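Malyl-CoA lyase/beta-methylmalyl-CoA lyase (Methylobacterium extorquens, PDB 5UGR) is a magnesium-binding lyase of the HpcH/HpaI aldolase/citrate lyase family, built on a closed barrel of eight parallel strands. Local coordinates at residues L41-A46 against M73-N78. Sequence-based numbering, arbitrary orientation. Where two conformers were deposited one is given.
Sequences LDLEDA and MMIRIN. With MG (magnesium ion), chain B.
D42 and R76 lie side by side at the ends of two adjacent parallel strands of a TIM barrel, 38-42 and 72-76, joined through helix 52-65 as a beta-alpha-beta unit. They illustrate the TIM-barrel rule that functional groups gather at the C-terminal ends of the strands, here beside a magnesium site. With CG of R76 swung opposite its own backbone N (chi1 -180°) and the chain bent at chi3, the guanidinium comes side-on to the carboxylate: NE donates to D42 OD1 and NH2 to D42 OD2, both at 2.8 Å. These bonds are nearly straight and stay in the guanidinium plane; the two planes are turned 51° against each other, and both nitrogens come in from above the carboxylate plane. The opposite carboxylate face takes E44 N on OD1, an Asx turn, and A46 N on OD2; four N-H groups, two on each face, thus should restrict its rotation. E44 OE1 lies over one guanidinium face, toward its rim and 3.3 Å from NE, attracted by charge alone; the same oxygen accepts from D45 N. On the sheet face carrying L41 and I75, L43 CD1 packs 4.1 Å from I75 CB, and I59 of helix 52-65 touches all three side chains. N78 ND2 donates a bent hydrogen bond (133° at the hydrogen) to L43 O and another to D88. D45, whose OD1 pairs with R301 of the second subunit, joins E140 and D167 at the magnesium ion, which its OD2 binds at 2.1 Å.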
loop_
_atom_site.group_PDB
_atom_site.type_symbol
_atom_site.label_atom_id
_atom_site.label_comp_id
_atom_site.label_asym_id
_atom_site.label_seq_id
_atom_site.Cartn_x
_atom_site.Cartn_y
_atom_site.Cartn_z
ATOM N N LEU A 41 2.968 7.213 -35.629
ATOM C CA LEU A 41 4.175 7.029 -36.388
ATOM C C LEU A 41 5.158 6.236 -35.553
ATOM O O LEU A 41 5.537 6.685 -34.436
ATOM C CB LEU A 41 4.728 8.385 -36.825
ATOM C CG LEU A 41 3.728 9.316 -37.545
ATOM C CD1 LEU A 41 4.424 10.622 -37.957
ATOM C CD2 LEU A 41 3.083 8.604 -38.773
ATOM N N ASP A 42 5.537 5.059 -36.042
ATOM C CA ASP A 42 6.193 4.076 -35.200
ATOM C C ASP A 42 7.728 4.157 -35.280
ATOM O O ASP A 42 8.330 4.202 -36.380
ATOM C CB ASP A 42 5.732 2.703 -35.671
ATOM C CG ASP A 42 6.057 1.577 -34.687
ATOM O OD1 ASP A 42 6.366 1.871 -33.498
ATOM O OD2 ASP A 42 5.982 0.392 -35.147
ATOM N N LEU A 43 8.359 4.146 -34.111
ATOM C CA LEU A 43 9.816 4.013 -33.985
ATOM C C LEU A 43 10.227 2.699 -33.397
ATOM O O LEU A 43 11.413 2.408 -33.309
ATOM C CB LEU A 43 10.349 5.143 -33.068
ATOM C CG LEU A 43 10.006 6.568 -33.563
ATOM C CD1 LEU A 43 9.513 7.498 -32.472
ATOM C CD2 LEU A 43 11.171 7.157 -34.220
ATOM N N GLU A 44 9.232 1.965 -32.909
ATOM C CA GLU A 44 9.427 0.779 -32.059
ATOM C C GLU A 44 9.290 -0.513 -32.876
ATOM O O GLU A 44 10.092 -0.750 -33.797
ATOM C CB GLU A 44 8.535 0.901 -30.777
ATOM C CG GLU A 44 8.881 -0.103 -29.651
ATOM C CD GLU A 44 7.812 -1.102 -29.267
ATOM O OE1 GLU A 44 6.789 -1.177 -30.004
ATOM O OE2 GLU A 44 8.047 -1.837 -28.245
ATOM N N ASP A 45 8.279 -1.338 -32.587
ATOM C CA ASP A 45 8.253 -2.728 -33.076
ATOM C C ASP A 45 8.497 -2.864 -34.625
ATOM O O ASP A 45 9.204 -3.775 -35.079
ATOM C CB ASP A 45 6.906 -3.395 -32.787
ATOM C CG ASP A 45 6.747 -3.965 -31.393
ATOM O OD1 ASP A 45 7.772 -4.362 -30.774
ATOM O OD2 ASP A 45 5.532 -4.018 -30.914
ATOM N N ALA A 46 7.861 -2.014 -35.443
ATOM C CA ALA A 46 7.969 -2.179 -36.895
ATOM C C ALA A 46 9.241 -1.691 -37.498
ATOM O O ALA A 46 9.417 -1.828 -38.702
ATOM C CB ALA A 46 6.764 -1.513 -37.590
ATOM N N MET A 73 -2.306 13.012 -33.829
ATOM C CA MET A 73 -1.015 12.522 -34.302
ATOM C C MET A 73 -0.153 12.111 -33.121
ATOM O O MET A 73 0.063 12.875 -32.162
ATOM C CB MET A 73 -0.312 13.597 -35.144
ATOM C CG MET A 73 -0.993 13.864 -36.475
ATOM S SD MET A 73 -1.279 12.387 -37.501
ATOM C CE MET A 73 0.409 11.751 -37.661
ATOM N N MET A 74 0.359 10.877 -33.223
ATOM C CA MET A 74 1.088 10.239 -32.137
ATOM C C MET A 74 2.394 9.635 -32.652
ATOM O O MET A 74 2.511 9.348 -33.837
ATOM C CB MET A 74 0.161 9.154 -31.535
ATOM C CG MET A 74 0.606 8.484 -30.229
ATOM S SD MET A 74 -0.814 7.815 -29.314
ATOM C CE MET A 74 -1.396 6.559 -30.462
ATOM N N ILE A 75 3.336 9.402 -31.745
ATOM C CA ILE A 75 4.477 8.542 -32.042
ATOM C C ILE A 75 4.497 7.390 -31.036
ATOM O O ILE A 75 4.163 7.589 -29.849
ATOM C CB ILE A 75 5.813 9.285 -31.968
ATOM C CG1 ILE A 75 6.027 10.044 -30.618
ATOM C CG2 ILE A 75 5.969 10.232 -33.146
ATOM C CD1 ILE A 75 7.327 10.777 -30.398
ATOM N N ARG A 76 4.864 6.202 -31.535
ATOM C CA ARG A 76 5.153 5.070 -30.642
ATOM C C ARG A 76 6.678 5.078 -30.451
ATOM O O ARG A 76 7.453 4.795 -31.370
ATOM C CB ARG A 76 4.662 3.742 -31.103
ATOM C CG ARG A 76 5.023 2.633 -30.086
ATOM C CD ARG A 76 4.342 1.308 -30.320
ATOM N NE ARG A 76 4.656 0.686 -31.620
ATOM C CZ ARG A 76 4.120 -0.453 -32.051
ATOM N NH1 ARG A 76 3.272 -1.116 -31.263
ATOM N NH2 ARG A 76 4.319 -0.919 -33.289
ATOM N N ILE A 77 7.085 5.556 -29.266
ATOM C CA ILE A 77 8.482 5.585 -28.887
ATOM C C ILE A 77 9.031 4.210 -28.599
ATOM O O ILE A 77 8.286 3.264 -28.428
ATOM C CB ILE A 77 8.771 6.546 -27.711
ATOM C CG1 ILE A 77 8.012 6.110 -26.430
ATOM C CG2 ILE A 77 8.344 7.953 -28.081
ATOM C CD1 ILE A 77 8.317 6.964 -25.242
ATOM N N ASN A 78 10.361 4.120 -28.583
ATOM C CA ASN A 78 10.998 2.871 -28.210
ATOM C C ASN A 78 10.784 2.538 -26.735
ATOM O O ASN A 78 10.399 3.404 -25.911
ATOM C CB ASN A 78 12.473 2.902 -28.621
ATOM C CG ASN A 78 12.624 2.555 -30.077
ATOM O OD1 ASN A 78 12.539 1.359 -30.474
ATOM N ND2 ASN A 78 12.754 3.587 -30.918
HETATM MG MG MG B . 4.713 -4.315 -29.001
HETATM O O HOH W 1 6.687 -4.269 -28.221
HETATM O O HOH W 2 4.679 -2.262 -28.883
HETATM O O HOH W 3 3.122 -3.678 -32.747
HETATM O O HOH W 4 2.859 -4.283 -29.926
#